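Local structure of Rpb7-binding protein seb1 (Schizosaccharomyces pombe 972h-, 5MDT) at residues S33-A45 with D89-I102. The protein probably drives transcription termination by binding RNA polymerase II, through its CTD-interacting domain, and nascent RNA. Residues are numbered along the deposited sequence; the frame is centred on the assembly and turned at random.
Sequences SMENVSENAQFVA and DASFSGGWCKAAEI
The F92 ring takes CG2 of V37 over one face, a CH-pi contact 3.9 Å from the ring centroid, while M34 brings its sulfur to the edge in a Met-aromatic contact; separately, M34 CE comes within 3.5 Å of F92 CE1. V37 turns CG2 away from its own N, beside the carbonyl carbon, which sets the methyl over the ring and against S91 C and F92 N at the start of helix 92-113. The all-helical CTD-interacting domain here exemplifies how one buried amide at the start of helix 40-53 can bind the loop leading into helix 92-113 and a lysine of that helix; segments 40-45 and 92-102 approach to 9.4 Å between axes and run roughly parallel, 26° apart. The second flat group is the N40 amide, whose CG lies against G95. On its nitrogen side, ND2 gives a nearly straight bond of 2.9 Å to D89 O, which lies in the amide plane, and another to V37 O, tilted slightly from that plane. K98 lays its aliphatic chain along A41, then bends at chi4 (74°), and NZ meets a lone pair of N40 OD1 at 2.8 Å, in the carbonyl plane. Replacing N40 by an alanine removes the amide and is likely to leave D89 O without this donor and the K98 ammonium without its carbonyl mate. Farther along, V44 fits as a knob into the hole formed by G95, K98, A99 and I102, its CG1 touching I102 CD1 at 3.8 Å.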
loop_
_atom_site.group_PDB
_atom_site.type_symbol
_atom_site.label_atom_id
_atom_site.label_comp_id
_atom_site.label_asym_id
_atom_site.label_seq_id
_atom_site.Cartn_x
_atom_site.Cartn_y
_atom_site.Cartn_z
ATOM N N SER A 33 7.608 0.975 9.693
ATOM C CA SER A 33 7.241 2.253 9.081
ATOM C C SER A 33 6.662 3.219 10.121
ATOM O O SER A 33 6.968 4.401 10.078
ATOM C CB SER A 33 6.276 2.029 7.914
ATOM O OG SER A 33 5.034 1.595 8.435
ATOM N N MET A 34 5.887 2.707 11.098
ATOM C CA MET A 34 5.305 3.566 12.132
ATOM C C MET A 34 6.338 3.974 13.162
ATOM O O MET A 34 6.151 4.999 13.829
ATOM C CB MET A 34 4.118 2.863 12.839
ATOM C CG MET A 34 2.917 2.665 11.933
ATOM S SD MET A 34 2.195 4.233 11.361
ATOM C CE MET A 34 1.217 4.678 12.868
ATOM N N GLU A 35 7.406 3.172 13.338
ATOM C CA GLU A 35 8.454 3.510 14.328
ATOM C C GLU A 35 9.467 4.518 13.750
ATOM O O GLU A 35 10.297 5.072 14.474
ATOM C CB GLU A 35 9.205 2.245 14.773
ATOM C CG GLU A 35 8.390 1.280 15.636
ATOM C CD GLU A 35 8.828 -0.174 15.625
ATOM O OE1 GLU A 35 9.885 -0.486 15.031
ATOM O OE2 GLU A 35 8.081 -1.016 16.171
ATOM N N ASN A 36 9.386 4.764 12.439
ATOM C CA ASN A 36 10.335 5.625 11.738
ATOM C C ASN A 36 9.733 6.737 10.886
ATOM O O ASN A 36 10.322 7.120 9.877
ATOM C CB ASN A 36 11.302 4.726 10.957
ATOM C CG ASN A 36 12.137 3.870 11.867
ATOM O OD1 ASN A 36 11.880 2.679 12.009
ATOM N ND2 ASN A 36 13.195 4.441 12.430
ATOM N N VAL A 37 8.568 7.260 11.309
ATOM C CA VAL A 37 7.707 8.155 10.528
ATOM C C VAL A 37 8.454 9.308 9.829
ATOM O O VAL A 37 8.056 9.675 8.728
ATOM C CB VAL A 37 6.502 8.681 11.363
ATOM C CG1 VAL A 37 6.909 9.766 12.358
ATOM C CG2 VAL A 37 5.389 9.174 10.447
ATOM N N SER A 38 9.522 9.883 10.441
ATOM C CA SER A 38 10.229 10.977 9.763
ATOM C C SER A 38 10.875 10.527 8.454
ATOM O O SER A 38 11.149 11.362 7.590
ATOM C CB SER A 38 11.278 11.620 10.669
ATOM O OG SER A 38 12.265 10.677 11.059
ATOM N N GLU A 39 11.080 9.202 8.302
ATOM C CA GLU A 39 11.675 8.629 7.098
ATOM C C GLU A 39 10.628 8.015 6.184
ATOM O O GLU A 39 10.970 7.193 5.352
ATOM C CB GLU A 39 12.765 7.600 7.469
ATOM C CG GLU A 39 13.977 8.234 8.148
ATOM C CD GLU A 39 14.817 9.160 7.286
ATOM O OE1 GLU A 39 15.288 8.724 6.210
ATOM O OE2 GLU A 39 15.044 10.314 7.714
ATOM N N ASN A 40 9.352 8.449 6.290
ATOM C CA ASN A 40 8.259 7.870 5.492
ATOM C C ASN A 40 8.528 7.898 3.974
ATOM O O ASN A 40 8.100 6.981 3.287
ATOM C CB ASN A 40 6.902 8.478 5.838
ATOM C CG ASN A 40 6.744 9.924 5.450
ATOM O OD1 ASN A 40 6.511 10.249 4.275
ATOM N ND2 ASN A 40 6.798 10.817 6.438
ATOM N N ALA A 41 9.295 8.895 3.461
ATOM C CA ALA A 41 9.590 8.882 2.009
ATOM C C ALA A 41 10.342 7.617 1.641
ATOM O O ALA A 41 10.085 7.076 0.569
ATOM C CB ALA A 41 10.433 10.107 1.640
ATOM N N GLN A 42 11.282 7.153 2.512
ATOM C CA GLN A 42 12.090 5.940 2.231
ATOM C C GLN A 42 11.223 4.689 2.247
ATOM O O GLN A 42 11.333 3.842 1.376
ATOM C CB GLN A 42 13.241 5.785 3.267
ATOM C CG GLN A 42 14.236 6.947 3.330
ATOM C CD GLN A 42 14.952 7.170 1.995
ATOM O OE1 GLN A 42 15.207 6.234 1.246
ATOM N NE2 GLN A 42 15.152 8.415 1.618
ATOM N N PHE A 43 10.363 4.564 3.243
ATOM C CA PHE A 43 9.503 3.373 3.349
ATOM C C PHE A 43 8.498 3.320 2.202
ATOM O O PHE A 43 8.333 2.261 1.591
ATOM C CB PHE A 43 8.793 3.441 4.719
ATOM C CG PHE A 43 9.738 3.146 5.876
ATOM C CD1 PHE A 43 10.502 4.157 6.455
ATOM C CD2 PHE A 43 9.889 1.859 6.358
ATOM C CE1 PHE A 43 11.397 3.871 7.497
ATOM C CE2 PHE A 43 10.764 1.579 7.420
ATOM C CZ PHE A 43 11.506 2.584 7.987
ATOM N N VAL A 44 7.847 4.447 1.866
ATOM C CA VAL A 44 6.886 4.461 0.753
ATOM C C VAL A 44 7.619 4.123 -0.596
ATOM O O VAL A 44 7.161 3.248 -1.351
ATOM C CB VAL A 44 6.038 5.763 0.691
ATOM C CG1 VAL A 44 5.107 5.756 -0.529
ATOM C CG2 VAL A 44 5.218 5.932 1.985
ATOM N N ALA A 45 8.773 4.733 -0.838
ATOM C CA ALA A 45 9.564 4.437 -2.050
ATOM C C ALA A 45 10.007 2.959 -2.079
ATOM O O ALA A 45 10.035 2.356 -3.158
ATOM C CB ALA A 45 10.792 5.376 -2.130
ATOM N N ASP A 89 4.961 16.720 5.973
ATOM C CA ASP A 89 5.838 15.837 5.200
ATOM C C ASP A 89 6.585 14.785 6.035
ATOM O O ASP A 89 6.549 13.604 5.686
ATOM C CB ASP A 89 6.814 16.675 4.358
ATOM C CG ASP A 89 6.125 17.561 3.328
ATOM O OD1 ASP A 89 5.074 17.136 2.780
ATOM O OD2 ASP A 89 6.639 18.675 3.059
ATOM N N ALA A 90 7.194 15.201 7.163
ATOM C CA ALA A 90 7.963 14.308 8.034
ATOM C C ALA A 90 7.110 13.586 9.074
ATOM O O ALA A 90 7.660 12.938 9.966
ATOM C CB ALA A 90 9.072 15.093 8.732
ATOM N N SER A 91 5.774 13.712 8.994
ATOM C CA SER A 91 4.888 13.093 9.965
ATOM C C SER A 91 3.843 12.187 9.301
ATOM O O SER A 91 3.938 11.922 8.097
ATOM C CB SER A 91 4.217 14.152 10.844
ATOM O OG SER A 91 3.615 13.559 11.982
ATOM N N PHE A 92 2.897 11.639 10.085
ATOM C CA PHE A 92 1.943 10.621 9.611
ATOM C C PHE A 92 1.150 11.022 8.378
ATOM O O PHE A 92 1.003 10.204 7.479
ATOM C CB PHE A 92 1.011 10.182 10.737
ATOM C CG PHE A 92 1.751 9.589 11.908
ATOM C CD1 PHE A 92 2.228 8.283 11.861
ATOM C CD2 PHE A 92 2.003 10.350 13.049
ATOM C CE1 PHE A 92 2.957 7.750 12.927
ATOM C CE2 PHE A 92 2.718 9.811 14.122
ATOM C CZ PHE A 92 3.186 8.515 14.056
ATOM N N SER A 93 0.644 12.271 8.328
ATOM C CA SER A 93 -0.101 12.770 7.164
ATOM C C SER A 93 0.763 12.791 5.885
ATOM O O SER A 93 0.228 12.572 4.795
ATOM C CB SER A 93 -0.702 14.144 7.440
ATOM O OG SER A 93 0.268 15.044 7.947
ATOM N N GLY A 94 2.076 13.043 6.039
ATOM C CA GLY A 94 3.041 12.997 4.941
ATOM C C GLY A 94 3.141 11.595 4.382
ATOM O O GLY A 94 3.026 11.402 3.174
ATOM N N GLY A 95 3.235 10.600 5.270
ATOM C CA GLY A 95 3.285 9.198 4.845
ATOM C C GLY A 95 2.003 8.761 4.155
ATOM O O GLY A 95 2.046 8.052 3.147
ATOM N N TRP A 96 0.846 9.196 4.693
ATOM C CA TRP A 96 -0.484 8.888 4.155
ATOM C C TRP A 96 -0.590 9.488 2.730
ATOM O O TRP A 96 -1.018 8.802 1.802
ATOM C CB TRP A 96 -1.526 9.502 5.111
ATOM C CG TRP A 96 -2.985 9.364 4.768
ATOM C CD1 TRP A 96 -3.547 8.607 3.779
ATOM C CD2 TRP A 96 -4.069 9.996 5.457
ATOM N NE1 TRP A 96 -4.915 8.744 3.799
ATOM C CE2 TRP A 96 -5.264 9.593 4.820
ATOM C CE3 TRP A 96 -4.148 10.878 6.551
ATOM C CZ2 TRP A 96 -6.528 10.058 5.232
ATOM C CZ3 TRP A 96 -5.399 11.321 6.972
ATOM C CH2 TRP A 96 -6.570 10.908 6.317
ATOM N N CYS A 97 -0.128 10.732 2.557
ATOM C CA CYS A 97 -0.113 11.431 1.270
ATOM C C CYS A 97 0.783 10.693 0.241
ATOM O O CYS A 97 0.339 10.425 -0.876
ATOM C CB CYS A 97 0.327 12.879 1.464
ATOM S SG CYS A 97 0.529 13.806 -0.077
ATOM N N LYS A 98 2.030 10.369 0.620
ATOM C CA LYS A 98 2.971 9.680 -0.286
ATOM C C LYS A 98 2.439 8.301 -0.651
ATOM O O LYS A 98 2.515 7.938 -1.818
ATOM C CB LYS A 98 4.378 9.563 0.308
ATOM C CG LYS A 98 5.059 10.910 0.498
ATOM C CD LYS A 98 6.478 10.752 1.049
ATOM C CE LYS A 98 7.095 12.073 1.472
ATOM N NZ LYS A 98 6.518 12.607 2.748
ATOM N N ALA A 99 1.886 7.537 0.318
ATOM C CA ALA A 99 1.316 6.211 -0.008
ATOM C C ALA A 99 0.128 6.365 -0.990
ATOM O O ALA A 99 0.004 5.584 -1.933
ATOM C CB ALA A 99 0.895 5.480 1.265
ATOM N N ALA A 100 -0.707 7.414 -0.806
ATOM C CA ALA A 100 -1.821 7.705 -1.724
ATOM C C ALA A 100 -1.289 7.965 -3.144
ATOM O O ALA A 100 -1.859 7.458 -4.120
ATOM C CB ALA A 100 -2.599 8.923 -1.234
ATOM N N GLU A 101 -0.178 8.723 -3.248
ATOM C CA GLU A 101 0.454 9.110 -4.514
ATOM C C GLU A 101 0.905 7.927 -5.365
ATOM O O GLU A 101 0.901 8.040 -6.591
ATOM C CB GLU A 101 1.630 10.093 -4.288
ATOM C CG GLU A 101 1.210 11.458 -3.772
ATOM C CD GLU A 101 0.988 12.537 -4.813
ATOM O OE1 GLU A 101 0.166 12.327 -5.734
ATOM O OE2 GLU A 101 1.618 13.612 -4.684
ATOM N N ILE A 102 1.315 6.819 -4.737
ATOM C CA ILE A 102 1.750 5.623 -5.487
ATOM C C ILE A 102 0.615 4.588 -5.687
ATOM O O ILE A 102 0.828 3.605 -6.394
ATOM C CB ILE A 102 3.010 4.942 -4.856
ATOM C CG1 ILE A 102 2.680 4.287 -3.490
ATOM C CG2 ILE A 102 4.204 5.932 -4.774
ATOM C CD1 ILE A 102 3.735 3.242 -2.952
#